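Local coordinates for lipolytic protein G-D-S-L family (PDB 4Q7Q), which is of unknown function but, as a member of the GDSL-like lipase/acylhydrolase family in the SGNH hydrolase clan, probably hydrolyses ester bonds, at residues Asp140-Asn144 against Pro215-Glu219; Trp83-Val89 against Gln155-Phe160; Met130-Val136 against Thr233-Pro239. All blocks are in the same frame, centred on the assembly; numbering follows the deposited sequence.

Contact 1: residues Asp140-Asn144 against Pro215-Glu219; sequences DAKNN and PFNPE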
loop_
_atom_site.group_PDB
_atom_site.type_symbol
_atom_site.label_atom_id
_atom_site.label_comp_id
_atom_site.label_asym_id
_atom_site.label_seq_id
_atom_site.Cartn_x
_atom_site.Cartn_y
_atom_site.Cartn_z
ATOM N N ASP A 140 0.945 4.730 18.409
ATOM C CA ASP A 140 0.237 3.893 19.379
ATOM C C ASP A 140 0.553 2.422 19.129
ATOM O O ASP A 140 -0.067 1.784 18.282
ATOM C CB ASP A 140 -1.277 4.120 19.281
ATOM C CG ASP A 140 -2.057 3.384 20.362
ATOM O OD1 ASP A 140 -1.462 2.580 21.115
ATOM O OD2 ASP A 140 -3.279 3.609 20.457
ATOM N N ALA A 141 1.500 1.883 19.890
ATOM C CA ALA A 141 1.986 0.522 19.672
ATOM C C ALA A 141 0.958 -0.580 19.930
ATOM O O ALA A 141 1.189 -1.730 19.559
ATOM C CB ALA A 141 3.254 0.274 20.493
ATOM N N LYS A 142 -0.165 -0.235 20.560
ATOM C CA LYS A 142 -1.254 -1.189 20.765
ATOM C C LYS A 142 -1.944 -1.499 19.442
ATOM O O LYS A 142 -2.641 -2.508 19.308
ATOM C CB LYS A 142 -2.268 -0.649 21.774
ATOM C CG LYS A 142 -1.705 -0.490 23.169
ATOM C CD LYS A 142 -2.764 -0.008 24.145
ATOM C CE LYS A 142 -2.191 0.121 25.546
ATOM N NZ LYS A 142 -3.228 0.520 26.537
ATOM N N ASN A 143 -1.755 -0.607 18.475
ATOM C CA ASN A 143 -2.183 -0.838 17.109
ATOM C C ASN A 143 -1.041 -1.533 16.386
ATOM O O ASN A 143 -0.031 -0.914 16.039
ATOM C CB ASN A 143 -2.525 0.485 16.429
ATOM C CG ASN A 143 -3.206 0.302 15.093
ATOM O OD1 ASN A 143 -2.969 -0.673 14.379
ATOM N ND2 ASN A 143 -4.071 1.247 14.748
ATOM N N ASN A 144 -1.195 -2.832 16.187
ATOM C CA ASN A 144 -0.162 -3.613 15.542
ATOM C C ASN A 144 -0.754 -4.772 14.745
ATOM O O ASN A 144 -1.936 -5.084 14.882
ATOM C CB ASN A 144 0.869 -4.093 16.576
ATOM C CG ASN A 144 0.250 -4.926 17.681
ATOM O OD1 ASN A 144 -0.163 -6.063 17.459
ATOM N ND2 ASN A 144 0.189 -4.363 18.884
ATOM N N PRO A 215 7.865 -12.559 21.713
ATOM C CA PRO A 215 6.652 -11.786 22.002
ATOM C C PRO A 215 6.896 -10.284 22.099
ATOM O O PRO A 215 7.897 -9.838 22.666
ATOM C CB PRO A 215 6.212 -12.317 23.371
ATOM C CG PRO A 215 6.824 -13.656 23.474
ATOM C CD PRO A 215 8.130 -13.573 22.750
ATOM N N PHE A 216 5.971 -9.515 21.538
ATOM C CA PHE A 216 5.952 -8.077 21.738
ATOM C C PHE A 216 4.734 -7.693 22.564
ATOM O O PHE A 216 3.595 -7.851 22.124
ATOM C CB PHE A 216 5.939 -7.325 20.407
ATOM C CG PHE A 216 5.735 -5.842 20.562
ATOM C CD1 PHE A 216 6.661 -5.074 21.252
ATOM C CD2 PHE A 216 4.611 -5.220 20.043
ATOM C CE1 PHE A 216 6.476 -3.714 21.412
ATOM C CE2 PHE A 216 4.422 -3.860 20.194
ATOM C CZ PHE A 216 5.354 -3.106 20.885
ATOM N N ASN A 217 4.984 -7.205 23.771
ATOM C CA ASN A 217 3.934 -6.674 24.624
ATOM C C ASN A 217 4.083 -5.162 24.695
ATOM O O ASN A 217 5.023 -4.661 25.304
ATOM C CB ASN A 217 4.038 -7.291 26.022
ATOM C CG ASN A 217 2.957 -6.795 26.970
ATOM O OD1 ASN A 217 2.011 -6.114 26.564
ATOM N ND2 ASN A 217 3.089 -7.146 28.246
ATOM N N PRO A 218 3.155 -4.427 24.063
ATOM C CA PRO A 218 3.262 -2.967 23.945
ATOM C C PRO A 218 3.179 -2.238 25.287
ATOM O O PRO A 218 3.501 -1.054 25.353
ATOM C CB PRO A 218 2.064 -2.597 23.059
ATOM C CG PRO A 218 1.107 -3.734 23.210
ATOM C CD PRO A 218 1.957 -4.953 23.388
ATOM N N GLU A 219 2.757 -2.938 26.336
ATOM C CA GLU A 219 2.699 -2.354 27.670
ATOM C C GLU A 219 4.003 -2.576 28.431
ATOM O O GLU A 219 4.308 -1.851 29.375
ATOM C CB GLU A 219 1.519 -2.928 28.461
#

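Contact 2: residues Trp83-Val89 against Gln155-Phe160; sequences WWQGRPV and QTLEEF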
loop_
_atom_site.group_PDB
_atom_site.type_symbol
_atom_site.label_atom_id
_atom_site.label_comp_id
_atom_site.label_asym_id
_atom_site.label_seq_id
_atom_site.Cartn_x
_atom_site.Cartn_y
_atom_site.Cartn_z
ATOM N N TRP A 83 -6.779 -7.077 3.267
ATOM C CA TRP A 83 -6.153 -8.300 3.755
ATOM C C TRP A 83 -6.153 -8.368 5.279
ATOM O O TRP A 83 -6.570 -9.373 5.871
ATOM C CB TRP A 83 -4.725 -8.457 3.215
ATOM C CG TRP A 83 -3.978 -9.565 3.902
ATOM C CD1 TRP A 83 -4.105 -10.905 3.668
ATOM C CD2 TRP A 83 -2.988 -9.428 4.937
ATOM N NE1 TRP A 83 -3.261 -11.612 4.499
ATOM C CE2 TRP A 83 -2.568 -10.728 5.287
ATOM C CE3 TRP A 83 -2.428 -8.333 5.607
ATOM C CZ2 TRP A 83 -1.610 -10.964 6.273
ATOM C CZ3 TRP A 83 -1.481 -8.566 6.584
ATOM C CH2 TRP A 83 -1.077 -9.880 6.907
ATOM N N TRP A 84 -5.685 -7.306 5.928
ATOM C CA TRP A 84 -5.598 -7.329 7.378
ATOM C C TRP A 84 -6.980 -7.475 8.018
ATOM O O TRP A 84 -7.128 -8.114 9.057
ATOM C CB TRP A 84 -4.865 -6.099 7.934
ATOM C CG TRP A 84 -4.791 -6.162 9.420
ATOM C CD1 TRP A 84 -5.407 -5.335 10.316
ATOM C CD2 TRP A 84 -4.133 -7.172 10.190
ATOM N NE1 TRP A 84 -5.143 -5.750 11.599
ATOM C CE2 TRP A 84 -4.366 -6.881 11.549
ATOM C CE3 TRP A 84 -3.352 -8.289 9.863
ATOM C CZ2 TRP A 84 -3.848 -7.662 12.579
ATOM C CZ3 TRP A 84 -2.838 -9.068 10.891
ATOM C CH2 TRP A 84 -3.090 -8.751 12.229
ATOM N N GLN A 85 -8.000 -6.910 7.384
ATOM C CA GLN A 85 -9.343 -6.967 7.950
ATOM C C GLN A 85 -10.065 -8.261 7.601
ATOM O O GLN A 85 -11.157 -8.519 8.105
ATOM C CB GLN A 85 -10.152 -5.733 7.545
ATOM C CG GLN A 85 -9.598 -4.475 8.203
ATOM C CD GLN A 85 -10.386 -3.220 7.896
ATOM O OE1 GLN A 85 -11.582 -3.273 7.592
ATOM N NE2 GLN A 85 -9.717 -2.074 7.985
ATOM N N GLY A 86 -9.448 -9.088 6.759
ATOM C CA GLY A 86 -10.022 -10.377 6.414
ATOM C C GLY A 86 -11.156 -10.316 5.402
ATOM O O GLY A 86 -11.974 -11.245 5.330
ATOM N N ARG A 87 -11.226 -9.238 4.621
ATOM C CA ARG A 87 -12.254 -9.127 3.578
ATOM C C ARG A 87 -12.030 -10.185 2.520
ATOM O O ARG A 87 -10.898 -10.391 2.091
ATOM C CB ARG A 87 -12.190 -7.776 2.864
ATOM C CG ARG A 87 -12.926 -6.624 3.494
ATOM C CD ARG A 87 -13.038 -5.483 2.480
ATOM N NE ARG A 87 -14.293 -5.489 1.721
ATOM C CZ ARG A 87 -14.399 -5.176 0.428
ATOM N NH1 ARG A 87 -13.318 -4.860 -0.282
ATOM N NH2 ARG A 87 -15.589 -5.188 -0.167
ATOM N N PRO A 88 -13.104 -10.841 2.068
ATOM C CA PRO A 88 -12.923 -11.855 1.026
ATOM C C PRO A 88 -12.421 -11.244 -0.279
ATOM O O PRO A 88 -12.921 -10.214 -0.734
ATOM C CB PRO A 88 -14.332 -12.431 0.839
ATOM C CG PRO A 88 -15.255 -11.452 1.432
ATOM C CD PRO A 88 -14.505 -10.735 2.510
ATOM N N VAL A 89 -11.423 -11.888 -0.864
ATOM C CA VAL A 89 -10.885 -11.459 -2.138
ATOM C C VAL A 89 -11.952 -11.564 -3.218
ATOM O O VAL A 89 -12.119 -10.662 -4.033
ATOM C CB VAL A 89 -9.684 -12.329 -2.527
ATOM C CG1 VAL A 89 -9.287 -12.080 -3.976
ATOM C CG2 VAL A 89 -8.519 -12.064 -1.579
ATOM N N GLN A 155 -6.472 -16.186 4.295
ATOM C CA GLN A 155 -6.022 -15.576 3.040
ATOM C C GLN A 155 -4.607 -15.034 3.142
ATOM O O GLN A 155 -4.234 -14.448 4.159
ATOM C CB GLN A 155 -6.958 -14.442 2.612
ATOM C CG GLN A 155 -8.398 -14.872 2.490
ATOM C CD GLN A 155 -9.304 -13.771 1.948
ATOM O OE1 GLN A 155 -10.020 -13.968 0.961
ATOM N NE2 GLN A 155 -9.301 -12.619 2.611
ATOM N N THR A 156 -3.816 -15.229 2.089
ATOM C CA THR A 156 -2.500 -14.603 2.016
ATOM C C THR A 156 -2.627 -13.246 1.356
ATOM O O THR A 156 -3.552 -13.004 0.582
ATOM C CB THR A 156 -1.517 -15.414 1.166
ATOM O OG1 THR A 156 -1.975 -15.424 -0.190
ATOM C CG2 THR A 156 -1.387 -16.842 1.686
ATOM N N LEU A 157 -1.683 -12.364 1.639
ATOM C CA LEU A 157 -1.662 -11.060 0.991
ATOM C C LEU A 157 -1.410 -11.250 -0.500
ATOM O O LEU A 157 -1.919 -10.483 -1.334
ATOM C CB LEU A 157 -0.597 -10.155 1.620
ATOM C CG LEU A 157 -0.501 -8.726 1.079
ATOM C CD1 LEU A 157 -1.836 -7.980 1.193
ATOM C CD2 LEU A 157 0.592 -7.989 1.830
ATOM N N GLU A 158 -0.661 -12.295 -0.844
ATOM C CA GLU A 158 -0.397 -12.580 -2.244
ATOM C C GLU A 158 -1.683 -12.771 -3.052
ATOM O O GLU A 158 -1.735 -12.404 -4.226
ATOM C CB GLU A 158 0.517 -13.795 -2.401
ATOM C CG GLU A 158 0.911 -14.013 -3.845
ATOM C CD GLU A 158 1.826 -15.198 -4.055
ATOM O OE1 GLU A 158 1.906 -16.070 -3.164
ATOM O OE2 GLU A 158 2.471 -15.252 -5.121
ATOM N N GLU A 159 -2.719 -13.336 -2.431
ATOM C CA GLU A 159 -3.997 -13.494 -3.127
ATOM C C GLU A 159 -4.574 -12.154 -3.558
ATOM O O GLU A 159 -5.220 -12.051 -4.604
ATOM C CB GLU A 159 -5.014 -14.194 -2.247
ATOM C CG GLU A 159 -4.718 -15.640 -2.007
ATOM C CD GLU A 159 -5.747 -16.252 -1.093
ATOM O OE1 GLU A 159 -6.927 -16.328 -1.495
ATOM O OE2 GLU A 159 -5.380 -16.629 0.032
ATOM N N PHE A 160 -4.355 -11.136 -2.733
ATOM C CA PHE A 160 -4.813 -9.783 -3.037
ATOM C C PHE A 160 -4.022 -9.203 -4.206
ATOM O O PHE A 160 -4.590 -8.594 -5.111
ATOM C CB PHE A 160 -4.730 -8.899 -1.784
ATOM C CG PHE A 160 -5.732 -9.267 -0.731
ATOM C CD1 PHE A 160 -5.573 -10.423 0.025
ATOM C CD2 PHE A 160 -6.852 -8.477 -0.506
ATOM C CE1 PHE A 160 -6.510 -10.780 0.985
ATOM C CE2 PHE A 160 -7.788 -8.829 0.449
ATOM C CZ PHE A 160 -7.616 -9.976 1.197
HETATM O O HOH W 1 -7.495 -11.791 4.780
#

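Contact 3: residues Met130-Val136 against Thr233-Pro239; sequences MQRNDFV and TYDGLHP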
loop_
_atom_site.group_PDB
_atom_site.type_symbol
_atom_site.label_atom_id
_atom_site.label_comp_id
_atom_site.label_asym_id
_atom_site.label_seq_id
_atom_site.Cartn_x
_atom_site.Cartn_y
_atom_site.Cartn_z
HETATM N N MSE A 130 2.231 -3.998 -1.450
HETATM C CA MSE A 130 3.585 -4.398 -1.122
HETATM C C MSE A 130 3.530 -5.449 -0.023
HETATM O O MSE A 130 2.599 -5.475 0.778
HETATM C CB MSE A 130 4.374 -3.182 -0.638
HETATM C CG MSE A 130 5.864 -3.438 -0.482
HETATM SE SE MSE A 130 6.934 -1.818 -0.222
HETATM C CE MSE A 130 6.555 -1.542 1.669
ATOM N N GLN A 131 4.533 -6.316 0.030
ATOM C CA GLN A 131 4.663 -7.181 1.193
ATOM C C GLN A 131 4.841 -6.323 2.441
ATOM O O GLN A 131 5.224 -5.146 2.370
ATOM C CB GLN A 131 5.806 -8.176 1.011
ATOM C CG GLN A 131 5.520 -9.146 -0.120
ATOM C CD GLN A 131 6.555 -10.235 -0.260
ATOM O OE1 GLN A 131 6.876 -10.941 0.702
ATOM N NE2 GLN A 131 7.072 -10.396 -1.469
ATOM N N ARG A 132 4.517 -6.899 3.584
ATOM C CA ARG A 132 4.595 -6.165 4.835
ATOM C C ARG A 132 5.084 -7.082 5.931
ATOM O O ARG A 132 4.691 -8.252 6.000
ATOM C CB ARG A 132 3.220 -5.594 5.203
ATOM C CG ARG A 132 2.075 -6.583 5.105
ATOM C CD ARG A 132 0.724 -5.919 5.296
ATOM N NE ARG A 132 0.479 -5.539 6.685
ATOM C CZ ARG A 132 -0.604 -4.890 7.099
ATOM N NH1 ARG A 132 -1.540 -4.528 6.220
ATOM N NH2 ARG A 132 -0.751 -4.601 8.384
ATOM N N ASN A 133 5.970 -6.575 6.777
ATOM C CA ASN A 133 6.351 -7.355 7.940
ATOM C C ASN A 133 5.496 -6.946 9.131
ATOM O O ASN A 133 4.491 -6.256 8.949
ATOM C CB ASN A 133 7.850 -7.273 8.226
ATOM C CG ASN A 133 8.409 -8.602 8.665
ATOM O OD1 ASN A 133 7.809 -9.282 9.491
ATOM N ND2 ASN A 133 9.543 -9.000 8.093
ATOM N N ASP A 134 5.863 -7.389 10.332
ATOM C CA ASP A 134 5.107 -7.019 11.525
ATOM C C ASP A 134 5.009 -5.502 11.601
ATOM O O ASP A 134 6.018 -4.802 11.551
ATOM C CB ASP A 134 5.807 -7.527 12.788
ATOM C CG ASP A 134 5.687 -9.026 12.977
ATOM O OD1 ASP A 134 5.134 -9.730 12.108
ATOM O OD2 ASP A 134 6.161 -9.499 14.024
ATOM N N PHE A 135 3.785 -5.006 11.723
ATOM C CA PHE A 135 3.527 -3.579 11.796
ATOM C C PHE A 135 3.282 -3.159 13.233
ATOM O O PHE A 135 2.540 -3.825 13.951
ATOM C CB PHE A 135 2.292 -3.257 10.955
ATOM C CG PHE A 135 1.656 -1.929 11.273
ATOM C CD1 PHE A 135 2.320 -0.750 10.994
ATOM C CD2 PHE A 135 0.388 -1.862 11.835
ATOM C CE1 PHE A 135 1.735 0.477 11.273
ATOM C CE2 PHE A 135 -0.205 -0.642 12.108
ATOM C CZ PHE A 135 0.472 0.533 11.832
ATOM N N VAL A 136 3.916 -2.067 13.658
ATOM C CA VAL A 136 3.598 -1.439 14.936
ATOM C C VAL A 136 3.424 0.057 14.704
ATOM O O VAL A 136 4.332 0.722 14.218
ATOM C CB VAL A 136 4.687 -1.686 15.996
ATOM C CG1 VAL A 136 4.244 -1.121 17.331
ATOM C CG2 VAL A 136 4.975 -3.169 16.130
ATOM N N THR A 233 10.716 -0.078 5.047
ATOM C CA THR A 233 9.642 0.551 5.812
ATOM C C THR A 233 10.216 1.141 7.093
ATOM O O THR A 233 11.341 0.812 7.488
ATOM C CB THR A 233 8.541 -0.454 6.232
ATOM O OG1 THR A 233 9.052 -1.365 7.223
ATOM C CG2 THR A 233 7.998 -1.210 5.021
ATOM N N TYR A 234 9.444 2.002 7.751
ATOM C CA TYR A 234 9.874 2.567 9.028
ATOM C C TYR A 234 9.128 1.929 10.205
ATOM O O TYR A 234 9.469 2.170 11.361
ATOM C CB TYR A 234 9.748 4.106 9.044
ATOM C CG TYR A 234 8.325 4.612 8.900
ATOM C CD1 TYR A 234 7.472 4.690 10.006
ATOM C CD2 TYR A 234 7.824 4.997 7.663
ATOM C CE1 TYR A 234 6.159 5.131 9.879
ATOM C CE2 TYR A 234 6.518 5.446 7.532
ATOM C CZ TYR A 234 5.691 5.509 8.644
ATOM O OH TYR A 234 4.388 5.946 8.510
ATOM N N ASP A 235 8.127 1.101 9.906
ATOM C CA ASP A 235 7.290 0.507 10.948
ATOM C C ASP A 235 6.793 -0.895 10.588
ATOM O O ASP A 235 5.859 -1.400 11.206
ATOM C CB ASP A 235 6.086 1.411 11.252
ATOM C CG ASP A 235 5.166 1.584 10.053
ATOM O OD1 ASP A 235 5.393 0.918 9.015
ATOM O OD2 ASP A 235 4.205 2.380 10.153
ATOM N N GLY A 236 7.405 -1.508 9.580
ATOM C CA GLY A 236 6.990 -2.829 9.142
ATOM C C GLY A 236 6.105 -2.800 7.912
ATOM O O GLY A 236 6.059 -3.768 7.147
ATOM N N LEU A 237 5.412 -1.683 7.714
ATOM C CA LEU A 237 4.342 -1.603 6.721
ATOM C C LEU A 237 4.492 -0.415 5.770
ATOM O O LEU A 237 4.429 -0.575 4.548
ATOM C CB LEU A 237 2.994 -1.532 7.438
ATOM C CG LEU A 237 1.721 -1.187 6.647
ATOM C CD1 LEU A 237 1.426 -2.192 5.539
ATOM C CD2 LEU A 237 0.533 -1.073 7.589
ATOM N N HIS A 238 4.694 0.771 6.331
ATOM C CA HIS A 238 4.710 1.985 5.526
ATOM C C HIS A 238 6.104 2.280 5.021
ATOM O O HIS A 238 7.050 2.291 5.796
ATOM C CB HIS A 238 4.181 3.161 6.341
ATOM C CG HIS A 238 2.775 2.966 6.808
ATOM N ND1 HIS A 238 2.458 2.628 8.107
ATOM C CD2 HIS A 238 1.604 3.027 6.135
ATOM C CE1 HIS A 238 1.146 2.502 8.215
ATOM N NE2 HIS A 238 0.603 2.742 7.033
ATOM N N PRO A 239 6.231 2.516 3.711
ATOM C CA PRO A 239 7.533 2.732 3.087
ATOM C C PRO A 239 8.375 3.833 3.729
ATOM O O PRO A 239 7.881 4.889 4.159
ATOM C CB PRO A 239 7.165 3.122 1.656
ATOM C CG PRO A 239 5.900 2.405 1.401
ATOM C CD PRO A 239 5.153 2.407 2.710
HETATM O O HOH W 2 3.752 -2.815 3.055
#

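Contact 1: residues Asp140-Asn144 against Pro215-Glu219
Ala141 and Pro218 bring the two loops closest, their CA atoms 5.7 Å apart, with 140-144 folded into a type I beta turn from Asp140 to Asn143 and 215-219 running past it without regular structure. The turn is closed by the backbone bond from Asn143 N to Asp140 O. Between the loops the contact is mostly apolar, with Ala141 O the polar atom that takes part. The methyl group of Ala141 points at the other loop and meets two neighbours at once: its CB lies 4.0 Å from CZ at the far end of the Phe216 ring and equally far from CB of Pro218. Because CG of Phe216 stands anti to the backbone N (chi1 172°), the ring reaches out toward the turn and presents its rim there, with Ala141 O in the ring plane, 3.9 Å from Phe216 CE2. Pro218 folds back over the same ring, placing its own N above the centre of one face. Its CB also packs on the carbonyl, 3.7 Å from Ala141 O, while the aliphatic start of Lys142 passes beside the proline ring, CG to CG.

The same carbonyl is held from within its own loop. Asn144 ND2 donates to Ala141 O at 2.9 Å, nearly straight at 171° and lying in the carbonyl plane, which ties the side-chain amide down next to the Phe216 edge. Two Asx turns shape the loops: Asp140 OD1 takes Lys142 N from above its carboxylate plane, and Asn217 OD1 takes Glu219 N.

This is a surface contact, its centre about 22 Å from the centre of the chain. It joins the connection between the paired antiparallel strands 135-136 and 144-145 to the long loop between strand 203-206 and helix 241-257, and Val136 of the first strand touches both Ala141 and Phe216.

Contact 2: residues Trp83-Val89 against Gln155-Phe160
Phe160 is wedged between Trp83 and Val89, each filling one face of its ring. Trp83 CB sits 3.8 Å from the ring centroid on one side; on the opposite side Val89 CG2 presses in to 3.5 Å, almost on the normal. The indole then turns its edge to the phenyl face in an offset edge-to-face pair, planes at 85°. With its CG anti to the backbone N (chi1 169°), Trp83 swings the five-membered ring against Leu157, whose CB sits over its face in a CH-pi contact, 4.0 Å from the centroid, while Leu157 CD1 fits against Trp83 CB. The start of helix 157-171 supplies Leu157 and Phe160; there Thr156 is the N-cap and forms a capping box with Glu159. Facing it, helix 80-85 is terminated by Gly86, at positive phi, in a Schellman motif. Gln155 lays its extended side chain along the segment that follows helix 80-85. Its NE2 donates to Arg87 O at 2.8 Å and its OE1 accepts from Val89 N on a lone pair, so both ends of the amide are engaged and its rotation is fixed. A water links Gln155 NE2 to Trp83 O, and Trp83 NE1 donates to Gln155 O at 3.0 Å from above the carbonyl plane.

Contact 3: residues Met130-Val136 against Thr233-Pro239
Asn133 N donates to Gly236 O at 2.8 Å, and Val136 N to Asp235 O at 3.2 Å, so two backbone bonds fasten 130-136 to the loop that carries Asp235 and His238. With Ser14, which bonds to His238 NE2, these two residues have the geometry of a Ser-His-Asp triad, probably the catalytic one of this SGNH-type hydrolase. Asp235 OD2 receives His238 ND1 on its syn lone pair, in the imidazole plane, at 2.7 Å and 176°. The other oxygen, OD1, takes both Leu237 N and His238 N, so three bonds grip the carboxylate and fix its rotation.

Phe135 lies across this group: its ring is turned 85° to the Asp235 carboxylate, with CE1 3.3 Å from OD2, and CE1 of Phe135 also comes 3.7 Å from CE1 of His238. Gly236, at positive phi, passes close to the opposing backbone, its CA 3.3 Å from Asp134 O in a CA-H...O contact. Leu237 is shared between two flat groups, its CG anti to the backbone N (chi1 169°), which carries the methyls out between them. CD2 lies over one face of the Phe135 ring, while CD1 covers one face of the Arg132 guanidinium, whose NH1 bonds to Thr80. Farther out, a water bridges Gln131 O and Leu237 O, and the selenomethionine Met130 lays CE 3.7 Å from Thr233 CG2.

In the fold
Contact 3 is the middle piece, its centre about 15 Å from that of contact 1 and about 16 Å from that of contact 2; the centres of contacts 1 and 2 are about 23 Å apart, though Asn144 O comes 4.0 Å from Trp84 CZ2. Contact 3 holds two members of the probable triad, and a bound tetraethylene glycol, probably carried over from crystallisation, comes about 4 Å from the Phe135 side chain. The chain of contact 1 falls between the segments of contact 3 and leans on it through Asn143 OD1, 3.6 Å from Phe135 CE2. Contact 2 meets contact 3 through Trp83 CZ3, 3.6 Å from Arg132 NE, and Leu157 CD2, 3.4 Å from Met130 O.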